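Long-range contact in glycerol uptake operon antiterminator regulatory protein (Listeria monocytogenes str. 4b, PDB 3KTS), which probably regulates expression of a glycerol uptake operon by transcription antitermination in response to glycerol 3-phosphate: residues A[60-65]-A[87-92]. Residues are numbered along the deposited sequence; the frame is centred on the assembly and turned at random.
Sequences HADLVN and ISTRGN
Asp62 reaches across from the turn after strand 56-60 and grips the chain where strand 85-88 ends. The bond to CB leads toward segment 87-92, and CG lies anti to the carbonyl carbon (chi1 -62°), which presents the carboxylate to Ser88 and Thr89. CG itself is 3.5 Å from Ser88 OG. The two oxygens divide the work: OD1 accepts the backbone N of Thr89 at 2.7 Å and lies 3.4 Å from Thr89 CB, while OD2 accepts the hydroxyl OG of Ser88 at 2.9 Å. Both donors come from the syn side, somewhat out of the carboxylate plane, and OD2 is also hydrogen-bonded to Asn69 ND2. Ser88 OG in turn takes the backbone N of Arg90 at 3.0 Å, closing an ST turn just before helix 91-99.

Behind this polar corner the strands run parallel. Ala61 N gives a 2.8 Å hydrogen bond to Ile87 O, and its methyl, directed toward segment 87-92 and lying against Ile87 O, also touches Ile74 and Leu77 of helix 71-81. On the barrel-interior face, Ile87 lies over one face of the His60 ring: its CB sits 4.1 Å from the ring centroid in a CH-pi contact, and CG2 comes within 3.5 Å of His60 CE1. Arg107 of strand 103-109 touches both side chains, and its carbonyl receives Thr89 OG1.

These bonds join two adjacent C-terminal strand ends, the side on which TIM barrels carry their active or binding sites. Giving and accepting at once sets the Ser88 hydroxyl's rotation; separate donors on its oxygens hold the Asp62 carboxylate's.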
loop_
_atom_site.group_PDB
_atom_site.type_symbol
_atom_site.label_atom_id
_atom_site.label_comp_id
_atom_site.label_asym_id
_atom_site.label_seq_id
_atom_site.Cartn_x
_atom_site.Cartn_y
_atom_site.Cartn_z
ATOM N N HIS A 60 -5.768 0.919 3.637
ATOM C CA HIS A 60 -5.064 1.546 4.747
ATOM C C HIS A 60 -5.791 1.355 6.068
ATOM O O HIS A 60 -6.784 2.030 6.349
ATOM C CB HIS A 60 -4.837 3.024 4.473
ATOM C CG HIS A 60 -3.614 3.289 3.663
ATOM N ND1 HIS A 60 -2.368 3.438 4.231
ATOM C CD2 HIS A 60 -3.437 3.401 2.326
ATOM C CE1 HIS A 60 -1.478 3.641 3.277
ATOM N NE2 HIS A 60 -2.100 3.627 2.113
ATOM N N ALA A 61 -5.270 0.427 6.868
ATOM C CA ALA A 61 -5.825 0.081 8.170
ATOM C C ALA A 61 -5.773 1.247 9.158
ATOM O O ALA A 61 -6.622 1.363 10.044
ATOM C CB ALA A 61 -5.085 -1.105 8.729
ATOM N N ASP A 62 -4.777 2.111 8.986
ATOM C CA ASP A 62 -4.561 3.242 9.875
ATOM C C ASP A 62 -5.468 4.433 9.567
ATOM O O ASP A 62 -5.674 5.291 10.428
ATOM C CB ASP A 62 -3.091 3.668 9.831
ATOM C CG ASP A 62 -2.154 2.572 10.300
ATOM O OD1 ASP A 62 -0.966 2.614 9.924
ATOM O OD2 ASP A 62 -2.603 1.668 11.041
ATOM N N LEU A 63 -6.010 4.468 8.348
ATOM C CA LEU A 63 -6.804 5.597 7.861
ATOM C C LEU A 63 -8.325 5.355 7.821
ATOM O O LEU A 63 -9.057 6.064 7.121
ATOM C CB LEU A 63 -6.305 6.027 6.477
ATOM C CG LEU A 63 -4.874 6.561 6.349
ATOM C CD1 LEU A 63 -4.543 6.782 4.891
ATOM C CD2 LEU A 63 -4.658 7.853 7.147
ATOM N N VAL A 64 -8.795 4.363 8.575
ATOM C CA VAL A 64 -10.227 4.074 8.660
ATOM C C VAL A 64 -10.854 4.846 9.819
ATOM O O VAL A 64 -10.785 4.419 10.973
ATOM C CB VAL A 64 -10.512 2.562 8.826
ATOM C CG1 VAL A 64 -12.017 2.288 8.760
ATOM C CG2 VAL A 64 -9.764 1.743 7.773
ATOM N N ASN A 65 -11.455 5.988 9.500
ATOM C CA ASN A 65 -12.154 6.807 10.492
ATOM C C ASN A 65 -13.236 6.063 11.283
ATOM O O ASN A 65 -14.119 5.407 10.712
ATOM C CB ASN A 65 -12.725 8.060 9.833
ATOM C CG ASN A 65 -11.645 9.036 9.423
ATOM O OD1 ASN A 65 -10.929 9.584 10.270
ATOM N ND2 ASN A 65 -11.516 9.261 8.119
ATOM N N ILE A 87 -2.647 -2.258 4.605
ATOM C CA ILE A 87 -1.456 -1.452 4.798
ATOM C C ILE A 87 -1.544 -0.811 6.159
ATOM O O ILE A 87 -2.529 -0.146 6.477
ATOM C CB ILE A 87 -1.298 -0.363 3.718
ATOM C CG1 ILE A 87 -1.226 -1.002 2.326
ATOM C CG2 ILE A 87 -0.045 0.485 3.983
ATOM C CD1 ILE A 87 -1.483 -0.047 1.193
ATOM N N SER A 88 -0.518 -1.040 6.966
ATOM C CA SER A 88 -0.412 -0.395 8.257
ATOM C C SER A 88 1.021 0.030 8.552
ATOM O O SER A 88 1.985 -0.481 7.973
ATOM C CB SER A 88 -0.920 -1.318 9.359
ATOM O OG SER A 88 -0.866 -0.661 10.612
ATOM N N THR A 89 1.142 0.978 9.466
ATOM C CA THR A 89 2.431 1.485 9.879
ATOM C C THR A 89 2.789 0.809 11.207
ATOM O O THR A 89 3.957 0.764 11.615
ATOM C CB THR A 89 2.378 3.029 9.968
ATOM O OG1 THR A 89 3.583 3.592 9.439
ATOM C CG2 THR A 89 2.110 3.512 11.388
ATOM N N ARG A 90 1.758 0.248 11.836
ATOM C CA ARG A 90 1.850 -0.445 13.100
ATOM C C ARG A 90 2.351 -1.861 12.858
ATOM O O ARG A 90 1.891 -2.531 11.933
ATOM C CB ARG A 90 0.456 -0.507 13.719
ATOM C CG ARG A 90 0.386 -0.277 15.217
ATOM C CD ARG A 90 -0.757 -1.078 15.810
ATOM N NE ARG A 90 -1.242 -0.504 17.060
ATOM C CZ ARG A 90 -1.728 -1.213 18.074
ATOM N NH1 ARG A 90 -2.152 -0.595 19.171
ATOM N NH2 ARG A 90 -1.781 -2.541 18.000
ATOM N N GLY A 91 3.279 -2.319 13.694
ATOM C CA GLY A 91 3.852 -3.662 13.563
ATOM C C GLY A 91 2.890 -4.766 13.951
ATOM O O GLY A 91 2.833 -5.817 13.296
ATOM N N ASN A 92 2.126 -4.518 15.013
ATOM C CA ASN A 92 1.136 -5.464 15.524
ATOM C C ASN A 92 0.052 -5.802 14.503
ATOM O O ASN A 92 -0.481 -6.912 14.493
ATOM C CB ASN A 92 0.492 -4.911 16.794
ATOM C CG ASN A 92 1.519 -4.463 17.819
ATOM O OD1 ASN A 92 1.702 -3.262 18.060
ATOM N ND2 ASN A 92 2.210 -5.427 18.418
#